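PDB 4XTT: putative potassium transport protein from Staphylococcus aureus 08BA02176, which probably regulates potassium uptake as the cytosolic gating subunit of a Ktr transporter, its RCK C domain binding the second messenger cyclic di-AMP. Local coordinates for residues H15-L20 and I68-G73. Sequence-based numbering, arbitrary orientation.
Sequences HSIVEL and ILIMIG
Val18 and Met71 bond twice through their backbones, joining residues 15-20, on the outermost strand of this chain's sheet, to strand 68-72 in the antiparallel sheet of this RCK C (TrkA-C) domain. Met71 N reaches Val18 O at 2.9 Å, almost straight at the hydrogen. Leu20 and Leu69 form a second such pair, and a weaker bond from Ser16 N to Gly73 O extends the ladder to Gly73, where the chain turns a corner.

Met71 suits its place because its long, unbranched chain can reach across to the neighbouring strand. Its CB rests 3.7 Å from Val18 O, and CG stays near the same oxygen. A turn about the CG-SD bond (chi3 -52°) carries CE back over the partner strand, 4.0 Å from Leu20 CB and loosely against Val18 CG1. This face lies against helix 75-83, where Leu78 meets Met71. Met71 also touches Ile42 of the cyclic di-AMP pocket, its side chain about 7 Å from the bound nucleotide.

On the other face the beta-branched Ile17 and Ile72 both pack on Leu9 of helix 3-11. Ile17 splits its contacts: CG1 lies 3.7 Å from Ile72 CG1, while CG2, anti to the backbone N, turns to Ile70 CG2. Tyr8 of the second subunit packs on Ile17. Glu19 runs beside Ile70; its methylenes supply apolar surface, and CG lies 3.6 Å from Ile68 CG2, the methyl that also meets carboxylate oxygen OE1 at 3.5 Å.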
ATOM      1  N   HIS A  15      14.569  -2.438   0.307  1.00 56.06           N
ATOM      2  CA  HIS A  15      13.196  -1.952   0.363  1.00 34.43           C
ATOM      3  C   HIS A  15      13.093  -0.875   1.429  1.00 50.42           C
ATOM      4  O   HIS A  15      13.832  -0.888   2.417  1.00 61.05           O
ATOM      5  CB  HIS A  15      12.211  -3.075   0.688  1.00 41.23           C
ATOM      6  CG  HIS A  15      12.302  -4.261  -0.224  1.00 53.61           C
ATOM      7  ND1 HIS A  15      11.881  -5.515   0.151  1.00 49.02           N
ATOM      8  CD2 HIS A  15      12.743  -4.376  -1.498  1.00 47.93           C
ATOM      9  CE1 HIS A  15      12.067  -6.359  -0.851  1.00 44.19           C
ATOM     10  NE2 HIS A  15      12.589  -5.691  -1.861  1.00 52.94           N
ATOM     11  N   SER A  16      12.180   0.067   1.215  1.00 48.30           N
ATOM     12  CA  SER A  16      12.110   1.268   2.044  1.00 55.09           C
ATOM     13  C   SER A  16      10.808   2.044   1.831  1.00 33.00           C
ATOM     14  O   SER A  16      10.184   1.931   0.776  1.00 28.09           O
ATOM     15  CB  SER A  16      13.323   2.166   1.781  1.00 42.15           C
ATOM     16  OG  SER A  16      13.442   2.482   0.410  1.00 49.45           O
ATOM     17  N   ILE A  17      10.364   2.757   2.866  1.00 35.40           N
ATOM     18  CA  ILE A  17       9.238   3.679   2.726  1.00 31.26           C
ATOM     19  C   ILE A  17       9.742   5.096   2.524  1.00 26.90           C
ATOM     20  O   ILE A  17      10.588   5.590   3.264  1.00 32.30           O
ATOM     21  CB  ILE A  17       8.291   3.674   3.939  1.00 32.64           C
ATOM     22  CG1 ILE A  17       7.454   2.407   3.952  1.00 61.25           C
ATOM     23  CG2 ILE A  17       7.288   4.802   3.842  1.00 25.83           C
ATOM     24  CD1 ILE A  17       6.360   2.417   5.013  1.00 62.71           C
ATOM     25  N   VAL A  18       9.238   5.725   1.476  1.00 27.10           N
ATOM     26  CA  VAL A  18       9.713   7.024   1.054  1.00 30.88           C
ATOM     27  C   VAL A  18       8.523   7.944   0.878  1.00 34.04           C
ATOM     28  O   VAL A  18       7.460   7.527   0.417  1.00 37.71           O
ATOM     29  CB  VAL A  18      10.519   6.933  -0.264  1.00 33.53           C
ATOM     30  CG1 VAL A  18      10.851   8.318  -0.791  1.00 47.92           C
ATOM     31  CG2 VAL A  18      11.791   6.110  -0.052  1.00 23.94           C
ATOM     32  N   GLU A  19       8.681   9.186   1.302  1.00 41.65           N
ATOM     33  CA  GLU A  19       7.705  10.220   1.016  1.00 27.33           C
ATOM     34  C   GLU A  19       8.087  11.042  -0.207  1.00 26.05           C
ATOM     35  O   GLU A  19       9.259  11.344  -0.425  1.00 36.45           O
ATOM     36  CB  GLU A  19       7.520  11.116   2.233  1.00 34.51           C
ATOM     37  CG  GLU A  19       6.527  10.557   3.226  1.00 39.47           C
ATOM     38  CD  GLU A  19       6.438  11.395   4.474  1.00 44.09           C
ATOM     39  OE1 GLU A  19       6.803  12.590   4.409  1.00 40.33           O
ATOM     40  OE2 GLU A  19       5.960  10.870   5.501  1.00 41.59           O
ATOM     41  N   LEU A  20       7.092  11.415  -1.000  1.00 34.28           N
ATOM     42  CA  LEU A  20       7.344  12.210  -2.194  1.00 44.48           C
ATOM     43  C   LEU A  20       6.276  13.287  -2.344  1.00 46.28           C
ATOM     44  O   LEU A  20       5.089  12.990  -2.476  1.00 35.08           O
ATOM     45  CB  LEU A  20       7.371  11.325  -3.438  1.00 43.81           C
ATOM     46  CG  LEU A  20       7.638  12.092  -4.730  1.00 40.94           C
ATOM     47  CD1 LEU A  20       9.038  12.678  -4.691  1.00 55.38           C
ATOM     48  CD2 LEU A  20       7.453  11.212  -5.951  1.00 62.72           C
ATOM     49  N   ILE A  68       1.601  14.690  -0.115  1.00 32.92           N
ATOM     50  CA  ILE A  68       2.740  13.829   0.137  1.00 42.47           C
ATOM     51  C   ILE A  68       2.357  12.364  -0.055  1.00 39.89           C
ATOM     52  O   ILE A  68       1.588  11.809   0.732  1.00 48.44           O
ATOM     53  CB  ILE A  68       3.306  14.057   1.552  1.00 48.68           C
ATOM     54  CG1 ILE A  68       3.765  15.513   1.701  1.00 39.25           C
ATOM     55  CG2 ILE A  68       4.475  13.118   1.815  1.00 34.37           C
ATOM     56  CD1 ILE A  68       4.173  15.890   3.099  1.00 43.49           C
ATOM     57  N   LEU A  69       2.868  11.744  -1.114  1.00 29.54           N
ATOM     58  CA  LEU A  69       2.594  10.332  -1.343  1.00 37.67           C
ATOM     59  C   LEU A  69       3.504   9.502  -0.452  1.00 27.00           C
ATOM     60  O   LEU A  69       4.721   9.681  -0.454  1.00 23.12           O
ATOM     61  CB  LEU A  69       2.791   9.939  -2.815  1.00 28.83           C
ATOM     62  CG  LEU A  69       2.114  10.801  -3.883  1.00 34.88           C
ATOM     63  CD1 LEU A  69       2.222  10.144  -5.241  1.00 23.43           C
ATOM     64  CD2 LEU A  69       0.658  11.071  -3.544  1.00 52.33           C
ATOM     65  N   ILE A  70       2.912   8.596   0.316  1.00 26.53           N
ATOM     66  CA  ILE A  70       3.704   7.703   1.142  1.00 32.28           C
ATOM     67  C   ILE A  70       3.838   6.366   0.409  1.00 28.57           C
ATOM     68  O   ILE A  70       2.872   5.607   0.271  1.00 27.13           O
ATOM     69  CB  ILE A  70       3.073   7.515   2.529  1.00 19.28           C
ATOM     70  CG1 ILE A  70       2.749   8.878   3.141  1.00 26.64           C
ATOM     71  CG2 ILE A  70       3.999   6.729   3.430  1.00 15.83           C
ATOM     72  CD1 ILE A  70       2.145   8.807   4.524  1.00 23.74           C
ATOM     73  N   MET A  71       5.048   6.077  -0.056  1.00 30.40           N
ATOM     74  CA  MET A  71       5.239   4.958  -0.964  1.00 28.92           C
ATOM     75  C   MET A  71       6.082   3.867  -0.341  1.00 27.79           C
ATOM     76  O   MET A  71       6.989   4.132   0.453  1.00 28.39           O
ATOM     77  CB  MET A  71       5.900   5.427  -2.252  1.00 25.92           C
ATOM     78  CG  MET A  71       5.230   6.604  -2.904  1.00 25.19           C
ATOM     79  SD  MET A  71       6.165   7.146  -4.342  1.00 35.58           S
ATOM     80  CE  MET A  71       7.787   7.310  -3.604  1.00 42.98           C
ATOM     81  N   ILE A  72       5.800   2.636  -0.738  1.00 28.71           N
ATOM     82  CA  ILE A  72       6.567   1.499  -0.275  1.00 31.62           C
ATOM     83  C   ILE A  72       6.841   0.576  -1.458  1.00 32.11           C
ATOM     84  O   ILE A  72       5.950   0.301  -2.264  1.00 33.76           O
ATOM     85  CB  ILE A  72       5.819   0.789   0.875  1.00 42.48           C
ATOM     86  CG1 ILE A  72       6.676  -0.295   1.510  1.00 60.79           C
ATOM     87  CG2 ILE A  72       4.487   0.220   0.404  1.00 71.64           C
ATOM     88  CD1 ILE A  72       6.040  -0.855   2.758  1.00 67.38           C
ATOM     89  N   GLY A  73       8.087   0.125  -1.576  1.00 41.04           N
ATOM     90  CA  GLY A  73       8.505  -0.708  -2.691  1.00 29.89           C
ATOM     91  C   GLY A  73      10.012  -0.905  -2.738  1.00 36.06           C
ATOM     92  O   GLY A  73      10.742  -0.478  -1.838  1.00 36.54           O
TER